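Local coordinates for protein SusD homolog (PDB 4MRU) that probably binds mucin O-glycans at the cell surface as a SusD-like outer membrane lipoprotein of Bacteroides thetaiotaomicron, at residues Y291-S303 against P440-N452. Residues are numbered along the deposited sequence; the frame is centred on the assembly and turned at random.
Sequences YYGMRIGINSPFS and PKLLPVVVNKGRN. With EDO (1,2-ethanediol), chain H; EDO (1,2-ethanediol), chain M; EDO (1,2-ethanediol), chain K.
Arg295 reaches across to the 440-452 loop and grips the backbone there. From CB the chain runs to CG, which lies 4.1 Å from CG2 of Val446. The chain bends at chi2 (75°), and CD then passes CD1 of Leu443. NE donates to a water that also touches the carbonyl oxygens of Ile296 and Pro444. At the tip, NH2 donates to Pro444 O at 2.8 Å, with an N-H...O angle of 159° and the acceptor near the guanidinium plane. NH1 bonds to an ethanediol, probably from the crystallisation liquor, and to Tyr388 O. The methyl CG2 of Val446 sits over the centre of one guanidinium face, 3.6 Å from CZ of Arg295. With an alanine in its place, Pro444 O would probably lose its charged donor and the Val446 methyl the flat group it rests on.

Beyond Arg295 the backbones meet directly. Gly297 O accepts from two successive amides, Val446 N and Val447 N. The bond from Val447 N is nearly straight at 173°; that from Val446 N is more bent. Gly297 packs against Val445, and a side chain on it would clash with Val445 CB. Ile298 CG2 meets Val446 CG2 at 3.9 Å. Farther along, the extended Lys449 chain comes from the opposite direction to Asn299, and its NZ donates to Asn299 OD1 at 2.9 Å. A water that accepts from Asn299 ND2 also takes a weak bond from Lys449 NZ.

The arrangement is an irregular loop-loop junction. It joins the segments leading to helices 304-309 and 466-471 in this SusD-like fold, away from the annotated magnesium site.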
ATOM      1  N   TYR A 291      -7.908 -13.103 -19.120  1.00 21.42           N
ATOM      2  CA  TYR A 291      -7.863 -12.475 -17.824  1.00 18.78           C
ATOM      3  C   TYR A 291      -9.186 -11.736 -17.588  1.00 20.50           C
ATOM      4  O   TYR A 291      -9.609 -10.958 -18.428  1.00 19.52           O
ATOM      5  CB  TYR A 291      -6.712 -11.515 -17.778  1.00 19.27           C
ATOM      6  CG  TYR A 291      -5.398 -12.220 -18.085  1.00 18.75           C
ATOM      7  CD1 TYR A 291      -4.803 -13.020 -17.131  1.00 19.63           C
ATOM      8  CD2 TYR A 291      -4.767 -12.060 -19.302  1.00 20.20           C
ATOM      9  CE1 TYR A 291      -3.609 -13.685 -17.393  1.00 25.22           C
ATOM     10  CE2 TYR A 291      -3.559 -12.724 -19.596  1.00 23.99           C
ATOM     11  CZ  TYR A 291      -2.990 -13.531 -18.642  1.00 23.46           C
ATOM     12  OH  TYR A 291      -1.797 -14.154 -18.871  1.00 29.47           O
ATOM     13  N   TYR A 292      -9.838 -12.041 -16.477  1.00 21.28           N
ATOM     14  CA  TYR A 292     -11.160 -11.506 -16.149  1.00 18.93           C
ATOM     15  C   TYR A 292     -11.179 -11.017 -14.708  1.00 20.51           C
ATOM     16  O   TYR A 292     -10.609 -11.658 -13.801  1.00 18.16           O
ATOM     17  CB  TYR A 292     -12.214 -12.579 -16.332  1.00 22.26           C
ATOM     18  CG  TYR A 292     -12.381 -13.080 -17.739  1.00 24.46           C
ATOM     19  CD1 TYR A 292     -11.633 -14.157 -18.191  1.00 24.79           C
ATOM     20  CD2 TYR A 292     -13.291 -12.486 -18.630  1.00 27.84           C
ATOM     21  CE1 TYR A 292     -11.760 -14.621 -19.477  1.00 26.40           C
ATOM     22  CE2 TYR A 292     -13.456 -12.988 -19.932  1.00 27.24           C
ATOM     23  CZ  TYR A 292     -12.697 -14.060 -20.339  1.00 26.21           C
ATOM     24  OH  TYR A 292     -12.757 -14.569 -21.629  1.00 27.19           O
ATOM     25  N   GLY A 293     -11.835  -9.886 -14.502  1.00 18.78           N
ATOM     26  CA  GLY A 293     -11.912  -9.253 -13.201  1.00 21.79           C
ATOM     27  C   GLY A 293     -13.332  -9.125 -12.744  1.00 22.52           C
ATOM     28  O   GLY A 293     -14.239  -9.064 -13.573  1.00 19.80           O
HETATM   29  N   MSE A 294     -13.502  -9.133 -11.417  1.00 19.12           N
HETATM   30  CA  MSE A 294     -14.802  -9.021 -10.781  0.50 21.17           C
HETATM   31  C   MSE A 294     -15.053  -7.577 -10.379  1.00 19.92           C
HETATM   32  O   MSE A 294     -14.174  -6.902  -9.851  1.00 20.90           O
HETATM   33  CB  MSE A 294     -14.804  -9.945  -9.551  0.50 23.29           C
HETATM   34  CG  MSE A 294     -16.124 -10.016  -8.784  0.50 32.59           C
HETATM   35 SE   MSE A 294     -15.799 -10.417  -6.853  0.38 40.96          SE
HETATM   36  CE  MSE A 294     -14.534 -11.880  -7.070  0.50 42.85           C
ATOM     37  N   ARG A 295     -16.261  -7.104 -10.601  1.00 19.59           N
ATOM     38  CA  ARG A 295     -16.630  -5.757 -10.170  1.00 17.97           C
ATOM     39  C   ARG A 295     -16.516  -5.663  -8.661  1.00 19.29           C
ATOM     40  O   ARG A 295     -17.039  -6.492  -7.953  1.00 19.24           O
ATOM     41  CB  ARG A 295     -18.034  -5.388 -10.615  1.00 18.50           C
ATOM     42  CG  ARG A 295     -18.436  -3.925 -10.381  1.00 16.94           C
ATOM     43  CD  ARG A 295     -17.772  -2.967 -11.376  1.00 18.76           C
ATOM     44  NE  ARG A 295     -18.202  -1.642 -11.083  1.00 20.07           N
ATOM     45  CZ  ARG A 295     -19.286  -1.081 -11.590  1.00 20.30           C
ATOM     46  NH1 ARG A 295     -20.058  -1.725 -12.503  1.00 21.14           N
ATOM     47  NH2 ARG A 295     -19.612   0.133 -11.192  1.00 22.06           N
ATOM     48  N   ILE A 296     -15.844  -4.635  -8.172  1.00 17.95           N
ATOM     49  CA  ILE A 296     -15.718  -4.429  -6.720  1.00 19.91           C
ATOM     50  C   ILE A 296     -16.868  -3.581  -6.179  1.00 17.58           C
ATOM     51  O   ILE A 296     -17.165  -2.541  -6.730  1.00 18.48           O
ATOM     52  CB  ILE A 296     -14.373  -3.767  -6.369  1.00 19.20           C
ATOM     53  CG1 ILE A 296     -13.252  -4.720  -6.751  1.00 22.06           C
ATOM     54  CG2 ILE A 296     -14.301  -3.394  -4.885  1.00 22.08           C
ATOM     55  CD1 ILE A 296     -11.894  -4.089  -6.757  1.00 20.27           C
ATOM     56  N   GLY A 297     -17.477  -4.054  -5.099  1.00 17.64           N
ATOM     57  CA  GLY A 297     -18.628  -3.382  -4.482  1.00 16.95           C
ATOM     58  C   GLY A 297     -20.004  -3.772  -5.010  1.00 19.07           C
ATOM     59  O   GLY A 297     -20.772  -2.924  -5.479  1.00 20.84           O
ATOM     60  N   ILE A 298     -20.313  -5.054  -4.884  1.00 18.42           N
ATOM     61  CA  ILE A 298     -21.492  -5.642  -5.402  1.00 20.33           C
ATOM     62  C   ILE A 298     -22.044  -6.654  -4.395  1.00 21.70           C
ATOM     63  O   ILE A 298     -21.336  -7.024  -3.492  1.00 19.61           O
ATOM     64  CB  ILE A 298     -21.190  -6.413  -6.691  1.00 21.46           C
ATOM     65  CG1 ILE A 298     -20.175  -7.523  -6.427  1.00 21.97           C
ATOM     66  CG2 ILE A 298     -20.702  -5.455  -7.794  1.00 23.09           C
ATOM     67  CD1 ILE A 298     -20.019  -8.523  -7.554  1.00 29.57           C
ATOM     68  N   ASN A 299     -23.293  -7.086  -4.604  1.00 22.18           N
ATOM     69  CA  ASN A 299     -23.883  -8.242  -3.937  1.00 20.55           C
ATOM     70  C   ASN A 299     -24.327  -9.187  -5.042  1.00 20.15           C
ATOM     71  O   ASN A 299     -25.427  -9.077  -5.548  1.00 21.46           O
ATOM     72  CB  ASN A 299     -25.061  -7.850  -3.033  1.00 26.50           C
ATOM     73  CG  ASN A 299     -24.672  -6.979  -1.817  1.00 28.45           C
ATOM     74  OD1 ASN A 299     -25.522  -6.284  -1.273  1.00 32.39           O
ATOM     75  ND2 ASN A 299     -23.471  -7.073  -1.367  1.00 28.20           N
ATOM     76  N   SER A 300     -23.445 -10.067  -5.497  1.00 20.30           N
ATOM     77  CA  SER A 300     -23.767 -10.914  -6.636  1.00 21.46           C
ATOM     78  C   SER A 300     -24.949 -11.829  -6.342  1.00 22.60           C
ATOM     79  O   SER A 300     -25.024 -12.387  -5.256  1.00 23.36           O
ATOM     80  CB  SER A 300     -22.573 -11.799  -7.017  1.00 26.88           C
ATOM     81  OG  SER A 300     -22.903 -12.704  -8.076  1.00 26.47           O
ATOM     82  N   PRO A 301     -25.830 -12.059  -7.336  1.00 23.40           N
ATOM     83  CA  PRO A 301     -26.896 -13.085  -7.199  1.00 25.69           C
ATOM     84  C   PRO A 301     -26.438 -14.470  -7.553  1.00 23.80           C
ATOM     85  O   PRO A 301     -27.211 -15.404  -7.477  1.00 23.49           O
ATOM     86  CB  PRO A 301     -27.934 -12.635  -8.229  1.00 26.82           C
ATOM     87  CG  PRO A 301     -27.104 -11.999  -9.308  1.00 27.19           C
ATOM     88  CD  PRO A 301     -25.895 -11.373  -8.642  1.00 23.83           C
ATOM     89  N   PHE A 302     -25.191 -14.630  -7.967  1.00 26.85           N
ATOM     90  CA  PHE A 302     -24.681 -15.948  -8.343  1.00 24.50           C
ATOM     91  C   PHE A 302     -24.066 -16.703  -7.155  1.00 30.09           C
ATOM     92  O   PHE A 302     -24.077 -16.198  -6.017  1.00 28.45           O
ATOM     93  CB  PHE A 302     -23.704 -15.746  -9.499  1.00 25.68           C
ATOM     94  CG  PHE A 302     -24.372 -15.201 -10.732  1.00 29.76           C
ATOM     95  CD1 PHE A 302     -25.475 -15.847 -11.287  1.00 34.81           C
ATOM     96  CD2 PHE A 302     -23.971 -14.005 -11.281  1.00 34.30           C
ATOM     97  CE1 PHE A 302     -26.121 -15.326 -12.399  1.00 40.52           C
ATOM     98  CE2 PHE A 302     -24.603 -13.484 -12.392  1.00 34.22           C
ATOM     99  CZ  PHE A 302     -25.668 -14.147 -12.963  1.00 33.18           C
ATOM    100  N   SER A 303     -23.550 -17.912  -7.423  1.00 24.97           N
ATOM    101  CA  SER A 303     -22.971 -18.772  -6.388  1.00 25.54           C
ATOM    102  C   SER A 303     -21.536 -18.386  -6.115  1.00 21.58           C
ATOM    103  O   SER A 303     -20.899 -17.719  -6.923  1.00 19.65           O
ATOM    104  CB  SER A 303     -23.039 -20.249  -6.802  1.00 24.82           C
ATOM    105  OG  SER A 303     -22.097 -20.585  -7.843  1.00 28.70           O
ATOM    106  N   PRO A 440      -4.831   5.815  -9.747  1.00 17.54           N
ATOM    107  CA  PRO A 440      -5.617   5.804 -10.960  1.00 18.45           C
ATOM    108  C   PRO A 440      -7.104   6.020 -10.663  1.00 19.26           C
ATOM    109  O   PRO A 440      -7.578   5.784  -9.548  1.00 20.12           O
ATOM    110  CB  PRO A 440      -5.392   4.389 -11.490  1.00 17.66           C
ATOM    111  CG  PRO A 440      -5.322   3.586 -10.222  1.00 17.69           C
ATOM    112  CD  PRO A 440      -4.576   4.456  -9.243  1.00 17.03           C
ATOM    113  N   LYS A 441      -7.843   6.470 -11.659  1.00 18.52           N
ATOM    114  CA  LYS A 441      -9.269   6.498 -11.589  1.00 19.30           C
ATOM    115  C   LYS A 441      -9.778   5.054 -11.567  1.00 19.88           C
ATOM    116  O   LYS A 441      -9.332   4.223 -12.321  1.00 20.05           O
ATOM    117  CB  LYS A 441      -9.870   7.265 -12.759  1.00 20.83           C
ATOM    118  CG  LYS A 441      -9.356   8.705 -12.843  1.00 25.11           C
ATOM    119  CD  LYS A 441      -9.878   9.295 -14.155  1.00 29.75           C
ATOM    120  CE  LYS A 441      -9.429  10.718 -14.343  1.00 35.84           C
ATOM    121  NZ  LYS A 441      -9.804  11.157 -15.719  1.00 39.75           N
ATOM    122  N   LEU A 442     -10.676   4.782 -10.619  1.00 18.33           N
ATOM    123  CA  LEU A 442     -11.242   3.472 -10.422  1.00 19.13           C
ATOM    124  C   LEU A 442     -12.761   3.478 -10.663  1.00 20.94           C
ATOM    125  O   LEU A 442     -13.429   4.520 -10.592  1.00 24.47           O
ATOM    126  CB  LEU A 442     -10.998   3.043  -8.992  1.00 19.02           C
ATOM    127  CG  LEU A 442      -9.559   2.962  -8.522  1.00 18.88           C
ATOM    128  CD1 LEU A 442      -9.503   2.714  -6.994  1.00 20.34           C
ATOM    129  CD2 LEU A 442      -8.845   1.882  -9.313  1.00 20.36           C
ATOM    130  N   LEU A 443     -13.318   2.294 -10.883  1.00 20.07           N
ATOM    131  CA  LEU A 443     -14.720   2.121 -11.097  1.00 18.91           C
ATOM    132  C   LEU A 443     -15.477   2.308  -9.794  1.00 21.17           C
ATOM    133  O   LEU A 443     -15.069   1.768  -8.734  1.00 19.29           O
ATOM    134  CB  LEU A 443     -15.005   0.718 -11.661  1.00 21.20           C
ATOM    135  CG  LEU A 443     -14.403   0.379 -13.026  1.00 20.72           C
ATOM    136  CD1 LEU A 443     -14.744  -1.045 -13.450  1.00 19.43           C
ATOM    137  CD2 LEU A 443     -14.908   1.335 -14.076  1.00 21.05           C
ATOM    138  N   PRO A 444     -16.620   2.990  -9.866  1.00 18.95           N
ATOM    139  CA  PRO A 444     -17.376   3.197  -8.621  1.00 19.19           C
ATOM    140  C   PRO A 444     -18.003   1.887  -8.143  1.00 21.07           C
ATOM    141  O   PRO A 444     -18.280   1.007  -8.944  1.00 20.16           O
ATOM    142  CB  PRO A 444     -18.446   4.209  -9.024  1.00 18.17           C
ATOM    143  CG  PRO A 444     -18.684   3.939 -10.471  1.00 20.97           C
ATOM    144  CD  PRO A 444     -17.290   3.608 -11.019  1.00 19.90           C
ATOM    145  N   VAL A 445     -18.222   1.763  -6.837  1.00 21.86           N
ATOM    146  CA  VAL A 445     -18.953   0.630  -6.319  1.00 21.16           C
ATOM    147  C   VAL A 445     -20.397   0.694  -6.862  1.00 22.64           C
ATOM    148  O   VAL A 445     -20.909   1.769  -7.191  1.00 19.13           O
ATOM    149  CB  VAL A 445     -18.981   0.539  -4.773  1.00 19.24           C
ATOM    150  CG1 VAL A 445     -17.570   0.466  -4.219  1.00 18.38           C
ATOM    151  CG2 VAL A 445     -19.740   1.723  -4.171  1.00 20.96           C
ATOM    152  N   VAL A 446     -21.038  -0.469  -6.925  1.00 21.11           N
ATOM    153  CA  VAL A 446     -22.447  -0.538  -7.255  1.00 21.84           C
ATOM    154  C   VAL A 446     -23.343  -0.360  -6.028  1.00 21.92           C
ATOM    155  O   VAL A 446     -24.267   0.439  -6.023  1.00 16.15           O
ATOM    156  CB  VAL A 446     -22.737  -1.882  -7.945  1.00 22.26           C
ATOM    157  CG1 VAL A 446     -24.207  -1.971  -8.266  1.00 22.06           C
ATOM    158  CG2 VAL A 446     -21.847  -1.998  -9.191  1.00 18.56           C
ATOM    159  N   VAL A 447     -23.057  -1.147  -4.998  1.00 20.75           N
ATOM    160  CA  VAL A 447     -23.776  -1.122  -3.766  1.00 19.93           C
ATOM    161  C   VAL A 447     -22.985  -0.317  -2.738  1.00 21.73           C
ATOM    162  O   VAL A 447     -21.948  -0.765  -2.230  1.00 19.99           O
ATOM    163  CB  VAL A 447     -23.999  -2.550  -3.265  1.00 20.80           C
ATOM    164  CG1 VAL A 447     -24.832  -2.531  -1.996  1.00 26.58           C
ATOM    165  CG2 VAL A 447     -24.726  -3.395  -4.314  1.00 24.69           C
ATOM    166  N   ASN A 448     -23.435   0.914  -2.496  1.00 19.18           N
ATOM    167  CA  ASN A 448     -22.781   1.803  -1.527  1.00 18.33           C
ATOM    168  C   ASN A 448     -23.574   1.780  -0.277  1.00 17.91           C
ATOM    169  O   ASN A 448     -24.581   2.503  -0.153  1.00 20.64           O
ATOM    170  CB  ASN A 448     -22.630   3.251  -2.055  1.00 19.30           C
ATOM    171  CG  ASN A 448     -21.986   4.150  -1.037  1.00 19.48           C
ATOM    172  OD1 ASN A 448     -21.833   3.776   0.163  1.00 18.85           O
ATOM    173  ND2 ASN A 448     -21.673   5.382  -1.456  1.00 18.54           N
ATOM    174  N   LYS A 449     -23.153   0.930   0.657  1.00 16.76           N
ATOM    175  CA  LYS A 449     -23.831   0.808   1.937  1.00 21.71           C
ATOM    176  C   LYS A 449     -23.059   1.536   3.004  1.00 20.51           C
ATOM    177  O   LYS A 449     -23.298   1.311   4.191  1.00 20.64           O
ATOM    178  CB  LYS A 449     -24.016  -0.671   2.302  1.00 23.31           C
ATOM    179  CG  LYS A 449     -25.081  -1.402   1.493  1.00 26.93           C
ATOM    180  CD  LYS A 449     -24.886  -2.916   1.666  1.00 33.76           C
ATOM    181  CE  LYS A 449     -26.132  -3.723   1.293  1.00 41.21           C
ATOM    182  NZ  LYS A 449     -25.888  -5.206   1.382  1.00 34.86           N
ATOM    183  N   GLY A 450     -22.203   2.478   2.596  1.00 20.27           N
ATOM    184  CA  GLY A 450     -21.449   3.285   3.552  1.00 18.80           C
ATOM    185  C   GLY A 450     -22.251   4.326   4.338  1.00 24.74           C
ATOM    186  O   GLY A 450     -23.343   4.739   3.933  1.00 25.88           O
ATOM    187  N   ARG A 451     -21.698   4.725   5.491  1.00 21.98           N
ATOM    188  CA  ARG A 451     -22.254   5.773   6.318  1.00 21.36           C
ATOM    189  C   ARG A 451     -21.397   7.017   6.116  1.00 23.09           C
ATOM    190  O   ARG A 451     -20.206   7.014   6.469  1.00 22.54           O
ATOM    191  CB  ARG A 451     -22.247   5.356   7.792  1.00 25.57           C
ATOM    192  CG  ARG A 451     -23.181   6.239   8.601  1.00 40.96           C
ATOM    193  CD  ARG A 451     -22.578   6.781   9.871  1.00 66.28           C
ATOM    194  NE  ARG A 451     -23.429   7.863  10.379  1.00 79.29           N
ATOM    195  CZ  ARG A 451     -24.543   7.689  11.092  1.00 61.63           C
ATOM    196  NH1 ARG A 451     -24.961   6.473  11.436  1.00 57.41           N
ATOM    197  NH2 ARG A 451     -25.228   8.745  11.491  1.00 63.93           N
ATOM    198  N   ASN A 452     -21.972   8.043   5.483  1.00 20.38           N
ATOM    199  CA  ASN A 452     -21.264   9.267   5.062  1.00 20.33           C
ATOM    200  C   ASN A 452     -20.083   9.016   4.112  1.00 21.70           C
ATOM    201  O   ASN A 452     -19.159   9.831   4.080  1.00 21.86           O
ATOM    202  CB  ASN A 452     -20.770  10.074   6.255  1.00 21.66           C
ATOM    203  CG  ASN A 452     -21.898  10.516   7.147  1.00 23.08           C
ATOM    204  OD1 ASN A 452     -22.216   9.861   8.131  1.00 27.85           O
ATOM    205  ND2 ASN A 452     -22.550  11.586   6.762  1.00 26.69           N
TER
HETATM  206  C1  EDO H 606     -14.345   6.362  -6.828  1.00 37.32           C
HETATM  207  O1  EDO H 606     -12.966   6.095  -7.065  1.00 43.71           O
HETATM  208  C2  EDO H 606     -14.961   6.971  -8.073  1.00 46.01           C
HETATM  209  O2  EDO H 606     -15.151   5.976  -9.069  1.00 37.95           O
HETATM  210  C1  EDO M 611      -8.225 -10.828 -22.588  1.00 52.67           C
HETATM  211  O1  EDO M 611      -7.791 -11.733 -21.578  1.00 31.40           O
HETATM  212  C2  EDO M 611      -9.527 -11.375 -23.128  1.00 56.72           C
HETATM  213  O2  EDO M 611     -10.341 -11.511 -21.968  1.00 50.74           O
HETATM  214  C1  EDO K 609     -24.530  -1.008 -11.983  1.00 32.39           C
HETATM  215  O1  EDO K 609     -24.323   0.434 -12.129  1.00 24.11           O
HETATM  216  C2  EDO K 609     -23.873  -1.923 -13.046  1.00 29.87           C
HETATM  217  O2  EDO K 609     -22.768  -1.325 -13.789  1.00 28.99           O
HETATM  218  O   HOH W   1     -16.320  -1.231  -9.037  1.00 17.23           O
HETATM  219  O   HOH W   2     -22.608  -5.780   0.961  1.00 24.25           O